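C24 protein (Bizionia argentinensis JUB59, PDB 6OV6) is of unknown function but probably serves as the trimeric, manganese-binding receptor-recognition tip of a long tail fibre from a temperate bacteriophage. Local coordinates at residues Val57-Gly61 and Glu62-Phe66; Val200-Arg204 and Asp205-Thr209; Gly215-Lys218 and Ser219-Val223. All blocks are in the same frame, centred on the assembly; numbering follows the deposited sequence.

Contact 1 of 3, residues Val57-Gly61 and Glu62-Phe66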
loop_
_atom_site.group_PDB
_atom_site.type_symbol
_atom_site.label_atom_id
_atom_site.label_comp_id
_atom_site.label_asym_id
_atom_site.label_seq_id
_atom_site.Cartn_x
_atom_site.Cartn_y
_atom_site.Cartn_z
ATOM N N VAL A 57 -15.695 -20.783 -37.765
ATOM C CA VAL A 57 -15.777 -19.344 -37.503
ATOM C C VAL A 57 -17.236 -18.893 -37.394
ATOM O O VAL A 57 -18.150 -19.622 -37.781
ATOM C CB VAL A 57 -14.970 -18.496 -38.538
ATOM C CG1 VAL A 57 -13.469 -18.793 -38.447
ATOM C CG2 VAL A 57 -15.509 -18.665 -39.980
ATOM N N TYR A 58 -17.438 -17.686 -36.894
ATOM C CA TYR A 58 -18.779 -17.105 -36.770
ATOM C C TYR A 58 -18.748 -15.718 -37.389
ATOM O O TYR A 58 -17.950 -14.884 -36.962
ATOM C CB TYR A 58 -19.189 -17.010 -35.300
ATOM C CG TYR A 58 -20.541 -16.359 -35.108
ATOM C CD1 TYR A 58 -21.710 -17.009 -35.494
ATOM C CD2 TYR A 58 -20.654 -15.102 -34.518
ATOM C CE1 TYR A 58 -22.962 -16.416 -35.309
ATOM C CE2 TYR A 58 -21.899 -14.510 -34.309
ATOM C CZ TYR A 58 -23.051 -15.175 -34.703
ATOM O OH TYR A 58 -24.290 -14.616 -34.483
ATOM N N ILE A 59 -19.566 -15.481 -38.429
ATOM C CA ILE A 59 -19.621 -14.169 -39.107
ATOM C C ILE A 59 -21.057 -13.858 -39.375
ATOM O O ILE A 59 -21.771 -14.696 -39.940
ATOM C CB ILE A 59 -18.869 -14.101 -40.490
ATOM C CG1 ILE A 59 -17.585 -14.909 -40.504
ATOM C CG2 ILE A 59 -18.681 -12.635 -40.970
ATOM C CD1 ILE A 59 -17.082 -15.274 -41.882
ATOM N N ASN A 60 -21.464 -12.631 -39.027
ATOM C CA ASN A 60 -22.795 -12.090 -39.306
ATOM C C ASN A 60 -23.950 -13.091 -39.143
ATOM O O ASN A 60 -24.684 -13.372 -40.104
ATOM C CB ASN A 60 -22.796 -11.452 -40.703
ATOM C CG ASN A 60 -21.806 -10.330 -40.882
ATOM O OD1 ASN A 60 -21.376 -9.665 -39.930
ATOM N ND2 ASN A 60 -21.400 -10.129 -42.109
ATOM N N GLY A 61 -24.060 -13.639 -37.935
ATOM C CA GLY A 61 -25.136 -14.542 -37.571
ATOM C C GLY A 61 -25.022 -15.968 -38.052
ATOM O O GLY A 61 -25.940 -16.742 -37.813
ATOM N N GLU A 62 -23.908 -16.345 -38.729
ATOM C CA GLU A 62 -23.765 -17.731 -39.205
ATOM C C GLU A 62 -22.503 -18.382 -38.695
ATOM O O GLU A 62 -21.425 -17.776 -38.764
ATOM C CB GLU A 62 -23.739 -17.808 -40.752
ATOM C CG GLU A 62 -24.940 -17.214 -41.454
ATOM C CD GLU A 62 -24.886 -17.465 -42.947
ATOM O OE1 GLU A 62 -24.512 -16.529 -43.690
ATOM O OE2 GLU A 62 -25.052 -18.637 -43.350
ATOM N N VAL A 63 -22.624 -19.656 -38.312
ATOM C CA VAL A 63 -21.503 -20.487 -37.902
ATOM C C VAL A 63 -21.041 -21.207 -39.182
ATOM O O VAL A 63 -21.865 -21.862 -39.844
ATOM C CB VAL A 63 -21.894 -21.492 -36.782
ATOM C CG1 VAL A 63 -20.739 -22.430 -36.440
ATOM C CG2 VAL A 63 -22.411 -20.789 -35.530
ATOM N N PHE A 64 -19.748 -21.092 -39.525
ATOM C CA PHE A 64 -19.189 -21.717 -40.726
ATOM C C PHE A 64 -18.008 -22.588 -40.468
ATOM O O PHE A 64 -17.134 -22.225 -39.680
ATOM C CB PHE A 64 -18.684 -20.652 -41.733
ATOM C CG PHE A 64 -19.711 -19.785 -42.411
ATOM C CD1 PHE A 64 -20.517 -20.296 -43.424
ATOM C CD2 PHE A 64 -19.876 -18.455 -42.039
ATOM C CE1 PHE A 64 -21.461 -19.492 -44.055
ATOM C CE2 PHE A 64 -20.823 -17.655 -42.670
ATOM C CZ PHE A 64 -21.588 -18.177 -43.694
ATOM N N LYS A 65 -17.878 -23.658 -41.283
ATOM C CA LYS A 65 -16.656 -24.447 -41.357
ATOM C C LYS A 65 -15.645 -23.496 -42.050
ATOM O O LYS A 65 -16.023 -22.743 -42.961
ATOM C CB LYS A 65 -16.839 -25.697 -42.242
ATOM C CG LYS A 65 -17.643 -26.811 -41.578
ATOM C CD LYS A 65 -18.195 -27.816 -42.593
ATOM C CE LYS A 65 -19.260 -28.708 -41.988
ATOM N NZ LYS A 65 -19.879 -29.594 -43.007
ATOM N N PHE A 66 -14.400 -23.502 -41.573
ATOM C CA PHE A 66 -13.316 -22.710 -42.121
ATOM C C PHE A 66 -12.341 -23.673 -42.761
ATOM O O PHE A 66 -11.909 -24.647 -42.115
ATOM C CB PHE A 66 -12.607 -21.863 -41.041
ATOM C CG PHE A 66 -11.443 -21.058 -41.582
ATOM C CD1 PHE A 66 -11.649 -19.813 -42.165
ATOM C CD2 PHE A 66 -10.141 -21.554 -41.524
ATOM C CE1 PHE A 66 -10.575 -19.066 -42.671
ATOM C CE2 PHE A 66 -9.060 -20.795 -42.010
ATOM C CZ PHE A 66 -9.286 -19.557 -42.582
HETATM O O HOH W 1 -22.710 -14.546 -42.652
#
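Glu62 folds back on Ile59 as the hairpin turns. Glu62 N donates to Ile59 O at 3.0 Å, and Ile59 N donates back to Glu62 O. The two residues between them, Asn60 and Gly61, form a type I' turn with positive phi angles, which asparagine tolerates better than most residues and glycine accepts without strain. The chain of Glu62 extends beyond CG and carries OE1 to within 2.9 Å of a water that bridges it to Ile59 O. OE1 also forms a salt bridge with Arg98. The Tyr58 ring leans obliquely on the backbone here, with CD1 3.4 Å from Glu62 O; CG anti to the backbone N (chi1 177°) lays the ring along the turn, where its hydroxyl bonds to Glu34. Val63 stands beside Tyr58 in a non-hydrogen-bonded pair, and its CG2 branch touches CD1 of that ring at 3.8 Å. Phe64 makes a hydrogen-bonded pair with Val57; its N donates to Val57 O at 2.8 Å, almost straight at 175°. Its CB packs on Val57 CG2 at 4.1 Å. Because CG lies beside the backbone N (chi1 -68°), the ring reaches toward Ile59, with CD2 4.2 Å from Ile59 CD1. Both residues are buried on the same face of the sheet as Val57, so apolar side chains fit there. Phe66 offers Val57 CG1 mainly its CB, and its ring leads off to stack on Trp111 and meet Phe102 edge-to-face. The pair of strands, 51-59 and 62-70, is flanked by strand 96-102, which runs parallel to 62-70 and packs Val100 on Ile59, Phe64 and Phe66; Cys45 of strand 44-48 touches Val57, and Val28 of the second subunit packs on Val63.

Contact 2 of 3, residues Val200-Arg204 and Asp205-Thr209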
loop_
_atom_site.group_PDB
_atom_site.type_symbol
_atom_site.label_atom_id
_atom_site.label_comp_id
_atom_site.label_asym_id
_atom_site.label_seq_id
_atom_site.Cartn_x
_atom_site.Cartn_y
_atom_site.Cartn_z
ATOM N N VAL A 200 35.119 25.835 34.374
ATOM C CA VAL A 200 35.126 27.287 34.485
ATOM C C VAL A 200 36.377 27.683 35.279
ATOM O O VAL A 200 36.790 26.937 36.161
ATOM C CB VAL A 200 33.774 27.832 35.066
ATOM C CG1 VAL A 200 33.583 27.489 36.550
ATOM C CG2 VAL A 200 33.627 29.313 34.821
ATOM N N THR A 201 37.010 28.800 34.920
ATOM C CA THR A 201 38.205 29.291 35.625
ATOM C C THR A 201 37.849 30.535 36.407
ATOM O O THR A 201 37.448 31.532 35.813
ATOM C CB THR A 201 39.385 29.529 34.669
ATOM O OG1 THR A 201 39.674 28.294 34.011
ATOM C CG2 THR A 201 40.659 30.047 35.405
ATOM N N VAL A 202 37.998 30.473 37.729
ATOM C CA VAL A 202 37.682 31.619 38.591
ATOM C C VAL A 202 38.974 32.422 38.734
ATOM O O VAL A 202 39.958 31.881 39.237
ATOM C CB VAL A 202 37.076 31.225 39.974
ATOM C CG1 VAL A 202 36.652 32.479 40.760
ATOM C CG2 VAL A 202 35.888 30.274 39.797
ATOM N N PRO A 203 39.001 33.692 38.304
ATOM C CA PRO A 203 40.244 34.474 38.437
ATOM C C PRO A 203 40.479 35.030 39.840
ATOM O O PRO A 203 39.529 35.402 40.539
ATOM C CB PRO A 203 40.053 35.608 37.427
ATOM C CG PRO A 203 38.574 35.828 37.407
ATOM C CD PRO A 203 37.914 34.499 37.704
ATOM N N ARG A 204 41.754 35.102 40.246
ATOM C CA ARG A 204 42.138 35.737 41.517
ATOM C C ARG A 204 42.156 37.276 41.324
ATOM O O ARG A 204 42.059 38.014 42.310
ATOM C CB ARG A 204 43.508 35.229 42.037
ATOM C CG ARG A 204 44.680 35.451 41.043
ATOM C CD ARG A 204 46.028 35.151 41.637
ATOM N NE ARG A 204 47.047 35.184 40.589
ATOM C CZ ARG A 204 48.313 35.545 40.767
ATOM N NH1 ARG A 204 48.742 35.923 41.966
ATOM N NH2 ARG A 204 49.152 35.565 39.742
ATOM N N ASP A 205 42.321 37.746 40.051
ATOM C CA ASP A 205 42.388 39.164 39.693
ATOM C C ASP A 205 41.122 39.665 39.031
ATOM O O ASP A 205 40.309 38.856 38.562
ATOM C CB ASP A 205 43.598 39.424 38.760
ATOM C CG ASP A 205 44.949 39.249 39.429
ATOM O OD1 ASP A 205 44.985 39.111 40.655
ATOM O OD2 ASP A 205 45.961 39.183 38.708
ATOM N N GLY A 206 41.002 41.001 38.973
ATOM C CA GLY A 206 39.934 41.722 38.295
ATOM C C GLY A 206 38.663 41.931 39.070
ATOM O O GLY A 206 37.624 42.212 38.470
ATOM N N TRP A 207 38.716 41.811 40.410
ATOM C CA TRP A 207 37.521 41.962 41.247
ATOM C C TRP A 207 37.160 43.428 41.509
ATOM O O TRP A 207 36.169 43.707 42.182
ATOM C CB TRP A 207 37.727 41.216 42.568
ATOM C CG TRP A 207 37.731 39.728 42.389
ATOM C CD1 TRP A 207 38.787 38.949 42.007
ATOM C CD2 TRP A 207 36.609 38.848 42.532
ATOM N NE1 TRP A 207 38.387 37.635 41.901
ATOM C CE2 TRP A 207 37.066 37.537 42.260
ATOM C CE3 TRP A 207 35.261 39.033 42.899
ATOM C CZ2 TRP A 207 36.214 36.417 42.318
ATOM C CZ3 TRP A 207 34.420 37.920 42.966
ATOM C CH2 TRP A 207 34.896 36.635 42.667
ATOM N N SER A 208 37.987 44.365 41.005
ATOM C CA SER A 208 37.821 45.820 41.187
ATOM C C SER A 208 37.809 46.123 42.708
ATOM O O SER A 208 38.191 45.259 43.512
ATOM C CB SER A 208 36.559 46.330 40.482
ATOM O OG SER A 208 36.449 47.739 40.549
ATOM N N THR A 209 37.427 47.333 43.091
ATOM C CA THR A 209 37.395 47.738 44.495
ATOM C C THR A 209 36.144 48.551 44.743
ATOM O O THR A 209 35.557 49.118 43.805
ATOM C CB THR A 209 38.658 48.562 44.876
ATOM O OG1 THR A 209 38.665 49.807 44.165
ATOM C CG2 THR A 209 39.974 47.813 44.660
#
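Trp207 turns the N-H edge of its indole back to Pro203, and the one hydrogen bond between the two segments results: NE1 donates to Pro203 O at 2.9 Å with an N-H...O angle of 157°. The oxygen lies near the plane of the indole, whereas the donor is tilted from the carbonyl plane. Proline has no N-H to give, but its carbonyl remains available, and tryptophan can fill a buried place while still supplying a donor.

Van der Waals contacts extend along the same rim of the indole. CD1 comes to 3.4 Å from Arg204 O, and CZ2 meets Val202 CG1 at 4.3 Å, both at the ring edge. On the backbone side, Pro203 CB rests on Asp205 O at 3.5 Å.

Arg204 and Asp205 carry opposite charges but do not form a salt bridge with each other. They run side by side in the same direction, their guanidinium and carboxylate planes 26° apart, yet Arg204 NE and Asp205 OD1 are 4.4 Å apart and no N-H points at the oxygen, so only a loose attraction can be inferred. Arg204 takes the less roomy first torsion (chi1 58°) with its chain then extended, which brings NH1 to Ser241 O. The Asp205 carboxylate is held instead by Arg221 and Lys218 of the second subunit, one on each oxygen. Arg245 of the third subunit makes a cation-pi contact with Trp207 and bonds to Asp205 O. Such a loop, leaving strand 199-202 and contacted by both other chains, is in keeping with the interwoven trimers of phage tail fibre tips.

Contact 3 of 3, residues Gly215-Lys218 and Ser219-Val223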
loop_
_atom_site.group_PDB
_atom_site.type_symbol
_atom_site.label_atom_id
_atom_site.label_comp_id
_atom_site.label_asym_id
_atom_site.label_seq_id
_atom_site.Cartn_x
_atom_site.Cartn_y
_atom_site.Cartn_z
ATOM N N GLY A 215 39.080 50.958 58.510
ATOM C CA GLY A 215 37.690 51.098 58.079
ATOM C C GLY A 215 36.938 49.780 58.179
ATOM O O GLY A 215 37.325 48.902 58.957
ATOM N N ALA A 216 35.899 49.605 57.356
ATOM C CA ALA A 216 35.113 48.376 57.386
ATOM C C ALA A 216 34.805 47.875 55.980
ATOM O O ALA A 216 34.744 48.668 55.045
ATOM C CB ALA A 216 33.812 48.608 58.141
ATOM N N VAL A 217 34.578 46.562 55.863
ATOM C CA VAL A 217 34.142 45.862 54.650
ATOM C C VAL A 217 32.946 45.032 55.074
ATOM O O VAL A 217 32.990 44.391 56.134
ATOM C CB VAL A 217 35.257 44.980 54.024
ATOM C CG1 VAL A 217 34.687 44.025 52.959
ATOM C CG2 VAL A 217 36.365 45.834 53.435
ATOM N N LYS A 218 31.888 45.030 54.250
ATOM C CA LYS A 218 30.670 44.256 54.456
ATOM C C LYS A 218 31.037 42.823 54.910
ATOM O O LYS A 218 31.961 42.223 54.363
ATOM C CB LYS A 218 29.865 44.209 53.133
ATOM C CG LYS A 218 28.556 43.440 53.217
ATOM C CD LYS A 218 27.785 43.516 51.880
ATOM C CE LYS A 218 26.466 42.845 51.990
ATOM N NZ LYS A 218 25.816 42.712 50.660
ATOM N N SER A 219 30.332 42.318 55.936
ATOM C CA SER A 219 30.533 40.966 56.460
ATOM C C SER A 219 30.357 39.931 55.321
ATOM O O SER A 219 29.356 39.998 54.602
ATOM C CB SER A 219 29.528 40.691 57.585
ATOM O OG SER A 219 29.665 39.357 58.049
ATOM N N GLY A 220 31.341 39.034 55.136
ATOM C CA GLY A 220 31.254 37.999 54.099
ATOM C C GLY A 220 31.565 38.445 52.676
ATOM O O GLY A 220 31.365 37.690 51.719
ATOM N N ARG A 221 32.034 39.691 52.514
ATOM C CA ARG A 221 32.423 40.238 51.211
ATOM C C ARG A 221 33.907 40.036 51.024
ATOM O O ARG A 221 34.687 40.399 51.915
ATOM C CB ARG A 221 32.063 41.745 51.107
ATOM C CG ARG A 221 32.695 42.444 49.895
ATOM C CD ARG A 221 32.154 43.862 49.676
ATOM N NE ARG A 221 30.745 43.827 49.281
ATOM C CZ ARG A 221 29.958 44.897 49.193
ATOM N NH1 ARG A 221 30.417 46.097 49.524
ATOM N NH2 ARG A 221 28.713 44.774 48.778
ATOM N N ILE A 222 34.322 39.544 49.829
ATOM C CA ILE A 222 35.743 39.306 49.504
ATOM C C ILE A 222 36.576 40.571 49.678
ATOM O O ILE A 222 36.176 41.634 49.215
ATOM C CB ILE A 222 35.929 38.719 48.073
ATOM C CG1 ILE A 222 35.310 37.309 47.969
ATOM C CG2 ILE A 222 37.438 38.698 47.659
ATOM C CD1 ILE A 222 35.238 36.725 46.502
ATOM N N VAL A 223 37.735 40.435 50.363
ATOM C CA VAL A 223 38.668 41.542 50.537
ATOM C C VAL A 223 39.718 41.427 49.455
ATOM O O VAL A 223 40.194 40.321 49.174
ATOM C CB VAL A 223 39.255 41.559 51.991
ATOM C CG1 VAL A 223 40.463 42.488 52.109
ATOM C CG2 VAL A 223 38.158 41.940 52.992
HETATM O O HOH W 2 32.094 47.008 51.928
#
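Lys218 and Arg221 cross at about a right angle, the aliphatic part of the lysine lying over one face of the guanidinium. Lys218 CD sits 3.5 Å from Arg221 NH2, offset toward the rim of the flat group. The lysine is stretched out fully, with CG anti to the backbone N (chi1 -179°), whereas the arginine bends once, at chi3 (-67°), and this kink turns its guanidinium beneath the lysine chain. Lys218 NZ and Arg221 NH2 lie 4.0 Å apart, a closeness probably offset by the carboxylate they share, that of Asp205 of the third subunit. Behind them, Arg221 N donates to Lys218 O at 3.1 Å, closing a type II turn in which glycine suits the third position, Gly220, because of its positive phi. A water accepts from Lys218 N and, weakly, from Arg221 NH1. Val217 CG1 touches Arg221 CB at 3.9 Å and Val223 CG2 at 4.0 Å. The turn belongs to the loop between strands 199-202 and 223-225; Val223 opens the latter strand and packs on Val224 of the third subunit, while Phe210 lies against Arg221.

The three contacts come in series along the chain and lie far apart on either side of the centre of an elongated chain. Contact 1, on the hairpin of strands 51-59 and 62-70, is about 113 Å from contact 2 and 124 Å from contact 3 (centre to centre), on the opposite side of the chain's centre. Contact 2 runs from strand 199-202 into the loop before strand 223-225, and contact 3 follows in that loop, with centres about 17 Å apart; Trp207 CZ3 meets Ile222 CD1 at 3.8 Å, joining them within one chain. Between chains, Asp205 from one contact 2 binds Lys218 and Arg221 from a neighbour's contact 3, so these salt bridges tie neighbouring subunits together in this distal region.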